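Local coordinates for protein enoyl-CoA hydratase/carnithine racemase (Magnetospirillum magneticum, PDB 4NEK) that probably acts as an enoyl-CoA isomerase, shifting the double bond of enoyl-CoA substrates between positions 3 and 2, at residues A96-A101 with V116-G121; F124-I129 with A153-L158. All blocks are in the same frame, centred on the assembly; numbering follows the deposited sequence.

Overall arrangement
Contacts 1 and 2 follow one another along the chain, with centres about 19 Å apart, and only residues 122 and 123 separate the end of the first from the start of the second. Contact 1 pairs the parallel strands 94-98 and 115-118 inside the main mixed sheet of the crotonase fold. Contact 2 lies farther out, about 20 Å from the centre of the chain: there strand 123-125, which with 101-103 makes a separate small parallel sheet, runs on into a turn that meets helix 149-156 and the residues after it. The chain thus passes from sheet core to helical periphery, where contact 2 meets another subunit more extensively; contact 1 touches two others through Pro120 and Val116.

Contact 1 of 2, residues A96-A101 with V116-G121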
ATOM      1  N   ALA C  96     -23.918   2.545  -1.430  1.00 21.09           N
ATOM      2  CA  ALA C  96     -24.109   2.473   0.005  1.00 22.17           C
ATOM      3  C   ALA C  96     -23.130   3.352   0.742  1.00 21.68           C
ATOM      4  O   ALA C  96     -22.034   3.556   0.278  1.00 20.02           O
ATOM      5  CB  ALA C  96     -23.930   1.061   0.463  1.00 23.65           C
ATOM      6  N   ALA C  97     -23.556   3.875   1.883  1.00 21.13           N
ATOM      7  CA  ALA C  97     -22.688   4.648   2.722  1.00 21.83           C
ATOM      8  C   ALA C  97     -22.735   4.008   4.066  1.00 22.96           C
ATOM      9  O   ALA C  97     -23.786   3.975   4.692  1.00 25.11           O
ATOM     10  CB  ALA C  97     -23.189   6.080   2.808  1.00 22.41           C
ATOM     11  N   VAL C  98     -21.598   3.494   4.532  1.00 22.71           N
ATOM     12  CA  VAL C  98     -21.541   2.780   5.776  1.00 21.47           C
ATOM     13  C   VAL C  98     -20.716   3.480   6.814  1.00 20.94           C
ATOM     14  O   VAL C  98     -19.843   4.253   6.487  1.00 22.43           O
ATOM     15  CB  VAL C  98     -20.991   1.372   5.562  1.00 24.81           C
ATOM     16  CG1 VAL C  98     -21.758   0.677   4.456  1.00 27.40           C
ATOM     17  CG2 VAL C  98     -19.553   1.379   5.127  1.00 26.60           C
ATOM     18  N   ARG C  99     -20.967   3.161   8.070  1.00 23.71           N
ATOM     19  CA  ARG C  99     -20.218   3.700   9.205  1.00 26.31           C
ATOM     20  C   ARG C  99     -20.495   2.885  10.419  1.00 26.87           C
ATOM     21  O   ARG C  99     -21.423   2.100  10.427  1.00 28.96           O
ATOM     22  CB  ARG C  99     -20.627   5.147   9.493  1.00 26.77           C
ATOM     23  CG  ARG C  99     -22.031   5.246  10.057  1.00 26.99           C
ATOM     24  CD  ARG C  99     -22.699   6.552   9.699  1.00 26.01           C
ATOM     25  NE  ARG C  99     -21.942   7.651  10.244  1.00 27.07           N
ATOM     26  CZ  ARG C  99     -22.094   8.913   9.892  1.00 29.34           C
ATOM     27  NH1 ARG C  99     -23.017   9.297   9.014  1.00 31.43           N
ATOM     28  NH2 ARG C  99     -21.307   9.814  10.437  1.00 32.12           N
ATOM     29  N   GLY C 100     -19.705   3.091  11.467  1.00 26.61           N
ATOM     30  CA  GLY C 100     -19.855   2.339  12.709  1.00 24.75           C
ATOM     31  C   GLY C 100     -19.942   0.847  12.456  1.00 24.56           C
ATOM     32  O   GLY C 100     -19.128   0.282  11.729  1.00 23.43           O
ATOM     33  N   ALA C 101     -20.967   0.215  12.997  1.00 23.59           N
ATOM     34  CA  ALA C 101     -21.140  -1.217  12.807  1.00 24.67           C
ATOM     35  C   ALA C 101     -21.602  -1.593  11.396  1.00 24.15           C
ATOM     36  O   ALA C 101     -22.543  -1.010  10.870  1.00 24.21           O
ATOM     37  CB  ALA C 101     -22.127  -1.742  13.799  1.00 25.22           C
ATOM     38  N   VAL C 116     -19.538   1.855  -2.732  1.00 21.04           N
ATOM     39  CA  VAL C 116     -19.650   1.889  -1.294  1.00 20.68           C
ATOM     40  C   VAL C 116     -18.606   2.802  -0.680  1.00 19.91           C
ATOM     41  O   VAL C 116     -17.436   2.734  -1.019  1.00 20.23           O
ATOM     42  CB  VAL C 116     -19.367   0.505  -0.742  1.00 22.01           C
ATOM     43  CG1 VAL C 116     -19.519   0.520   0.766  1.00 24.04           C
ATOM     44  CG2 VAL C 116     -20.286  -0.526  -1.339  1.00 20.65           C
ATOM     45  N   TYR C 117     -19.032   3.692   0.195  1.00 21.32           N
ATOM     46  CA  TYR C 117     -18.120   4.621   0.903  1.00 20.68           C
ATOM     47  C   TYR C 117     -18.335   4.343   2.353  1.00 20.07           C
ATOM     48  O   TYR C 117     -19.452   4.070   2.762  1.00 19.18           O
ATOM     49  CB  TYR C 117     -18.426   6.094   0.599  1.00 21.61           C
ATOM     50  CG  TYR C 117     -18.279   6.342  -0.850  1.00 23.66           C
ATOM     51  CD1 TYR C 117     -17.042   6.652  -1.419  1.00 23.02           C
ATOM     52  CD2 TYR C 117     -19.375   6.110  -1.702  1.00 26.64           C
ATOM     53  CE1 TYR C 117     -16.894   6.772  -2.801  1.00 25.48           C
ATOM     54  CE2 TYR C 117     -19.254   6.246  -3.086  1.00 28.20           C
ATOM     55  CZ  TYR C 117     -18.026   6.577  -3.638  1.00 27.55           C
ATOM     56  OH  TYR C 117     -17.975   6.737  -4.998  1.00 27.98           O
ATOM     57  N   ALA C 118     -17.267   4.445   3.124  1.00 19.10           N
ATOM     58  CA  ALA C 118     -17.281   4.154   4.533  1.00 18.84           C
ATOM     59  C   ALA C 118     -16.644   5.235   5.357  1.00 18.71           C
ATOM     60  O   ALA C 118     -15.714   5.885   4.911  1.00 19.88           O
ATOM     61  CB  ALA C 118     -16.500   2.888   4.765  1.00 20.73           C
ATOM     62  N   ALA C 119     -17.140   5.431   6.566  1.00 19.64           N
ATOM     63  CA  ALA C 119     -16.556   6.407   7.473  1.00 22.98           C
ATOM     64  C   ALA C 119     -15.369   5.811   8.163  1.00 25.57           C
ATOM     65  O   ALA C 119     -15.270   4.591   8.267  1.00 31.88           O
ATOM     66  CB  ALA C 119     -17.555   6.828   8.506  1.00 23.79           C
ATOM     67  N   PRO C 120     -14.445   6.646   8.629  1.00 30.03           N
ATOM     68  CA  PRO C 120     -13.216   6.229   9.309  1.00 31.09           C
ATOM     69  C   PRO C 120     -13.422   5.207  10.411  1.00 32.64           C
ATOM     70  O   PRO C 120     -12.658   4.227  10.488  1.00 35.76           O
ATOM     71  CB  PRO C 120     -12.702   7.528   9.903  1.00 31.94           C
ATOM     72  CG  PRO C 120     -13.096   8.536   8.913  1.00 32.32           C
ATOM     73  CD  PRO C 120     -14.439   8.099   8.398  1.00 32.68           C
ATOM     74  N   GLY C 121     -14.425   5.348  11.259  1.00 27.71           N
ATOM     75  CA  GLY C 121     -14.537   4.290  12.296  1.00 27.19           C
ATOM     76  C   GLY C 121     -15.266   2.989  11.939  1.00 24.72           C
ATOM     77  O   GLY C 121     -15.585   2.194  12.806  1.00 24.56           O
TER
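Val98 and Ala118 form the tight part of this parallel strand pair: CG2 of Val98 presses on CB of Ala118 at 3.4 Å, closer than carbons usually pack. In Val98, chi1 -52° sets CG1 anti to the carbonyl carbon, which leaves CG2 between the backbone N and that carbon, facing Ala118, while CG1 turns to Val116 CG1 at 4.3 Å. Ala96 lies on this same face of the sheet, and small or branched hydrocarbon side chains suit so buried a layer. The other face carries Ala97 and Tyr117, both packed on helix 179-194, where they share Leu182; Ala97 also touches Ala186, and Tyr117 touches Ala189.

The backbones interlock in register. Tyr117 N donates to Ala96 O at 3.0 Å, and Val98 N to Tyr117 O at 2.8 Å, nearly straight at 167°. Ala119 N then reaches Val98 O at 2.9 Å, more bent at 148°, as the strands give way to loops.

Past that bond the contact loosens on its partly exposed side. Arg99 keeps its CB 3.6 Å from Ala119 CB, but the rest of its chain leads away from the partner segment. Gly100, whose positive phi is easy for a residue without a side chain, brings its O only to 4.2 Å from Gly121 O, two acceptors that cannot bond each other. The pairing therefore rests on three N-H to C=O bonds that satisfy buried peptide groups across the pair, neighbouring strands serving others, while hydrocarbon contacts alone join the side chains.

Contact 2 of 2, residues F124-I129 with A153-L158; sequences FHMPFI and AEMLML
The flat ring of His125 stands beside the water that joins Met126 N to Met155 O: this water lies in the ring plane at its edge, while Pro127 CB sits 3.5 Å above one face of the His125 ring, offset toward the rim. His125 NE2 is hydrogen-bonded to Gly159 O, which ties the ring to the chain just beyond the 153-158 segment. The Phe124 ring meets that of Phe162, the two planes being almost parallel.

Two waters carry the polar part of the contact. The first-named accepts from Met126 N at 2.8 Å and donates to Met155 O at 2.7 Å. A second donates to both Met126 O and Leu156 O, each at 2.7 Å, and accepts from Ile129 N at 3.0 Å, so three backbone atoms grip it. Water suits this place because the first spans the gap between an N-H and a C=O, and the second serves two carbonyl oxygens that could not bond each other.

The apolar part is built from flexible and branched chains. Met126, a selenomethionine here, points toward the helix and crosses Leu156 obliquely, with SE 3.8 Å from Leu156 CD2. Beside it Met155, also selenomethionine, runs in the same direction, and Met143 of helix 139-147 touches both. In Ile129, CG1 anti to the backbone N (chi1 -175°) leaves CG2 between that N and the carbonyl carbon, where it packs 3.7 Å from Leu156 O and 3.6 Å from Met157 O. Leu158 bonds through O to Lys196 of another subunit. A strand running into a turn, linked by water to helix 149-156 and the residues that follow it, is consistent with the subunit-packing region of a crotonase-fold oligomer, away from the centre of the chain.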
ATOM      1  N   PHE C 124     -16.093  -3.832  10.252  1.00 23.25           N
ATOM      2  CA  PHE C 124     -16.724  -4.859   9.438  1.00 24.19           C
ATOM      3  C   PHE C 124     -16.566  -6.185  10.146  1.00 26.47           C
ATOM      4  O   PHE C 124     -15.526  -6.441  10.758  1.00 26.37           O
ATOM      5  CB  PHE C 124     -16.051  -4.957   8.085  1.00 24.11           C
ATOM      6  CG  PHE C 124     -16.086  -3.685   7.299  1.00 23.22           C
ATOM      7  CD1 PHE C 124     -15.096  -2.740   7.471  1.00 24.72           C
ATOM      8  CD2 PHE C 124     -17.127  -3.427   6.411  1.00 21.49           C
ATOM      9  CE1 PHE C 124     -15.142  -1.545   6.767  1.00 25.40           C
ATOM     10  CE2 PHE C 124     -17.179  -2.257   5.708  1.00 22.79           C
ATOM     11  CZ  PHE C 124     -16.181  -1.312   5.874  1.00 24.36           C
ATOM     12  N   HIS C 125     -17.583  -7.044  10.096  1.00 27.10           N
ATOM     13  CA  HIS C 125     -17.488  -8.317  10.825  1.00 26.06           C
ATOM     14  C   HIS C 125     -18.446  -9.327  10.275  1.00 25.60           C
ATOM     15  O   HIS C 125     -19.588  -9.011  10.056  1.00 21.67           O
ATOM     16  CB  HIS C 125     -17.790  -8.066  12.299  1.00 27.14           C
ATOM     17  CG  HIS C 125     -17.308  -9.137  13.208  1.00 28.74           C
ATOM     18  ND1 HIS C 125     -17.598  -9.144  14.555  1.00 29.93           N
ATOM     19  CD2 HIS C 125     -16.575 -10.251  12.973  1.00 30.36           C
ATOM     20  CE1 HIS C 125     -17.072 -10.219  15.111  1.00 30.52           C
ATOM     21  NE2 HIS C 125     -16.429 -10.898  14.176  1.00 29.92           N
HETATM   22  N   MSE C 126     -17.943 -10.535  10.043  1.00 28.85           N
HETATM   23  CA  MSE C 126     -18.755 -11.669   9.636  1.00 31.12           C
HETATM   24  C   MSE C 126     -18.585 -12.816  10.616  1.00 28.58           C
HETATM   25  O   MSE C 126     -17.932 -13.797  10.303  1.00 28.77           O
HETATM   26  CB  MSE C 126     -18.300 -12.083   8.257  1.00 32.75           C
HETATM   27  CG  MSE C 126     -18.760 -11.002   7.289  1.00 38.21           C
HETATM   28 SE   MSE C 126     -17.840 -11.210   5.543  1.00 45.57          SE
HETATM   29  CE  MSE C 126     -17.614  -9.337   4.965  1.00 49.98           C
ATOM     30  N   PRO C 127     -19.232 -12.741  11.785  1.00 28.59           N
ATOM     31  CA  PRO C 127     -19.005 -13.683  12.872  1.00 29.86           C
ATOM     32  C   PRO C 127     -19.830 -15.002  12.852  1.00 29.42           C
ATOM     33  O   PRO C 127     -19.969 -15.629  13.891  1.00 36.21           O
ATOM     34  CB  PRO C 127     -19.424 -12.856  14.081  1.00 31.72           C
ATOM     35  CG  PRO C 127     -20.641 -12.128  13.588  1.00 29.62           C
ATOM     36  CD  PRO C 127     -20.347 -11.833  12.119  1.00 30.88           C
ATOM     37  N   PHE C 128     -20.311 -15.427  11.690  1.00 26.21           N
ATOM     38  CA  PHE C 128     -21.059 -16.650  11.527  1.00 27.11           C
ATOM     39  C   PHE C 128     -20.462 -17.852  12.247  1.00 25.54           C
ATOM     40  O   PHE C 128     -21.145 -18.519  12.988  1.00 22.28           O
ATOM     41  CB  PHE C 128     -21.198 -16.972  10.049  1.00 30.62           C
ATOM     42  CG  PHE C 128     -21.726 -15.823   9.268  1.00 36.57           C
ATOM     43  CD1 PHE C 128     -23.073 -15.484   9.347  1.00 36.37           C
ATOM     44  CD2 PHE C 128     -20.874 -15.043   8.472  1.00 39.03           C
ATOM     45  CE1 PHE C 128     -23.556 -14.398   8.628  1.00 38.06           C
ATOM     46  CE2 PHE C 128     -21.355 -13.949   7.769  1.00 39.94           C
ATOM     47  CZ  PHE C 128     -22.696 -13.617   7.863  1.00 37.91           C
ATOM     48  N   ILE C 129     -19.189 -18.116  12.029  1.00 24.28           N
ATOM     49  CA  ILE C 129     -18.553 -19.239  12.663  1.00 24.29           C
ATOM     50  C   ILE C 129     -18.693 -19.204  14.186  1.00 23.77           C
ATOM     51  O   ILE C 129     -18.833 -20.257  14.812  1.00 24.78           O
ATOM     52  CB  ILE C 129     -17.062 -19.344  12.287  1.00 24.21           C
ATOM     53  CG1 ILE C 129     -16.440 -20.606  12.869  1.00 23.19           C
ATOM     54  CG2 ILE C 129     -16.268 -18.147  12.797  1.00 24.72           C
ATOM     55  CD1 ILE C 129     -17.160 -21.884  12.486  1.00 22.79           C
ATOM     56  N   ALA C 153     -10.331 -16.167   4.788  1.00 25.79           N
ATOM     57  CA  ALA C 153     -10.387 -17.069   5.934  1.00 26.08           C
ATOM     58  C   ALA C 153     -10.242 -16.344   7.266  1.00 26.76           C
ATOM     59  O   ALA C 153     -10.823 -16.796   8.227  1.00 28.32           O
ATOM     60  CB  ALA C 153      -9.308 -18.148   5.840  1.00 26.69           C
ATOM     61  N   GLU C 154      -9.474 -15.255   7.358  1.00 27.68           N
ATOM     62  CA  GLU C 154      -9.496 -14.447   8.575  1.00 28.63           C
ATOM     63  C   GLU C 154     -10.923 -13.962   8.896  1.00 26.76           C
ATOM     64  O   GLU C 154     -11.337 -13.915  10.052  1.00 26.54           O
ATOM     65  CB  GLU C 154      -8.618 -13.222   8.479  1.00 33.03           C
ATOM     66  CG  GLU C 154      -7.133 -13.488   8.524  1.00 36.06           C
ATOM     67  CD  GLU C 154      -6.291 -12.206   8.414  1.00 38.43           C
ATOM     68  OE1 GLU C 154      -6.588 -11.185   9.084  1.00 42.69           O
ATOM     69  OE2 GLU C 154      -5.305 -12.209   7.654  1.00 41.22           O
HETATM   70  N   MSE C 155     -11.662 -13.625   7.867  1.00 25.92           N
HETATM   71  CA  MSE C 155     -12.993 -13.068   8.058  1.00 27.04           C
HETATM   72  C   MSE C 155     -13.994 -14.113   8.378  1.00 25.76           C
HETATM   73  O   MSE C 155     -14.772 -13.955   9.304  1.00 25.52           O
HETATM   74  CB  MSE C 155     -13.464 -12.363   6.796  1.00 29.46           C
HETATM   75  CG  MSE C 155     -12.525 -11.249   6.313  1.00 33.31           C
HETATM   76 SE   MSE C 155     -12.956 -10.636   4.487  1.00 39.34          SE
HETATM   77  CE  MSE C 155     -14.869 -10.707   4.491  1.00 52.69           C
ATOM     78  N   LEU C 156     -13.968 -15.209   7.628  1.00 24.13           N
ATOM     79  CA  LEU C 156     -15.009 -16.204   7.691  1.00 24.81           C
ATOM     80  C   LEU C 156     -14.699 -17.412   8.581  1.00 24.33           C
ATOM     81  O   LEU C 156     -15.605 -18.003   9.165  1.00 24.77           O
ATOM     82  CB  LEU C 156     -15.310 -16.707   6.282  1.00 26.70           C
ATOM     83  CG  LEU C 156     -15.757 -15.631   5.310  1.00 28.47           C
ATOM     84  CD1 LEU C 156     -16.129 -16.238   3.977  1.00 30.90           C
ATOM     85  CD2 LEU C 156     -16.948 -14.861   5.843  1.00 30.16           C
HETATM   86  N   MSE C 157     -13.437 -17.819   8.662  1.00 24.19           N
HETATM   87  CA  MSE C 157     -13.079 -19.001   9.425  1.00 23.97           C
HETATM   88  C   MSE C 157     -12.625 -18.617  10.802  1.00 23.65           C
HETATM   89  O   MSE C 157     -13.013 -19.258  11.761  1.00 25.17           O
HETATM   90  CB  MSE C 157     -12.088 -19.833   8.631  1.00 24.91           C
HETATM   91  CG  MSE C 157     -12.782 -20.480   7.423  1.00 26.32           C
HETATM   92 SE   MSE C 157     -11.518 -21.473   6.261  1.00 35.62          SE
HETATM   93  CE  MSE C 157     -10.785 -22.712   7.581  1.00 34.62           C
ATOM     94  N   LEU C 158     -11.755 -17.616  10.935  1.00 26.48           N
ATOM     95  CA  LEU C 158     -11.373 -17.100  12.259  1.00 25.38           C
ATOM     96  C   LEU C 158     -12.475 -16.224  12.788  1.00 27.44           C
ATOM     97  O   LEU C 158     -12.530 -15.975  13.984  1.00 29.91           O
ATOM     98  CB  LEU C 158     -10.110 -16.282  12.208  1.00 26.14           C
ATOM     99  CG  LEU C 158      -8.800 -17.002  11.978  1.00 30.26           C
ATOM    100  CD1 LEU C 158      -7.646 -16.029  11.971  1.00 28.61           C
ATOM    101  CD2 LEU C 158      -8.561 -18.034  13.073  1.00 34.56           C
TER
HETATM  102  O   HOH W   1     -17.780 -16.518   9.941  1.00 24.07           O
HETATM  103  O   HOH W   2     -15.296 -11.336   9.942  1.00 25.51           O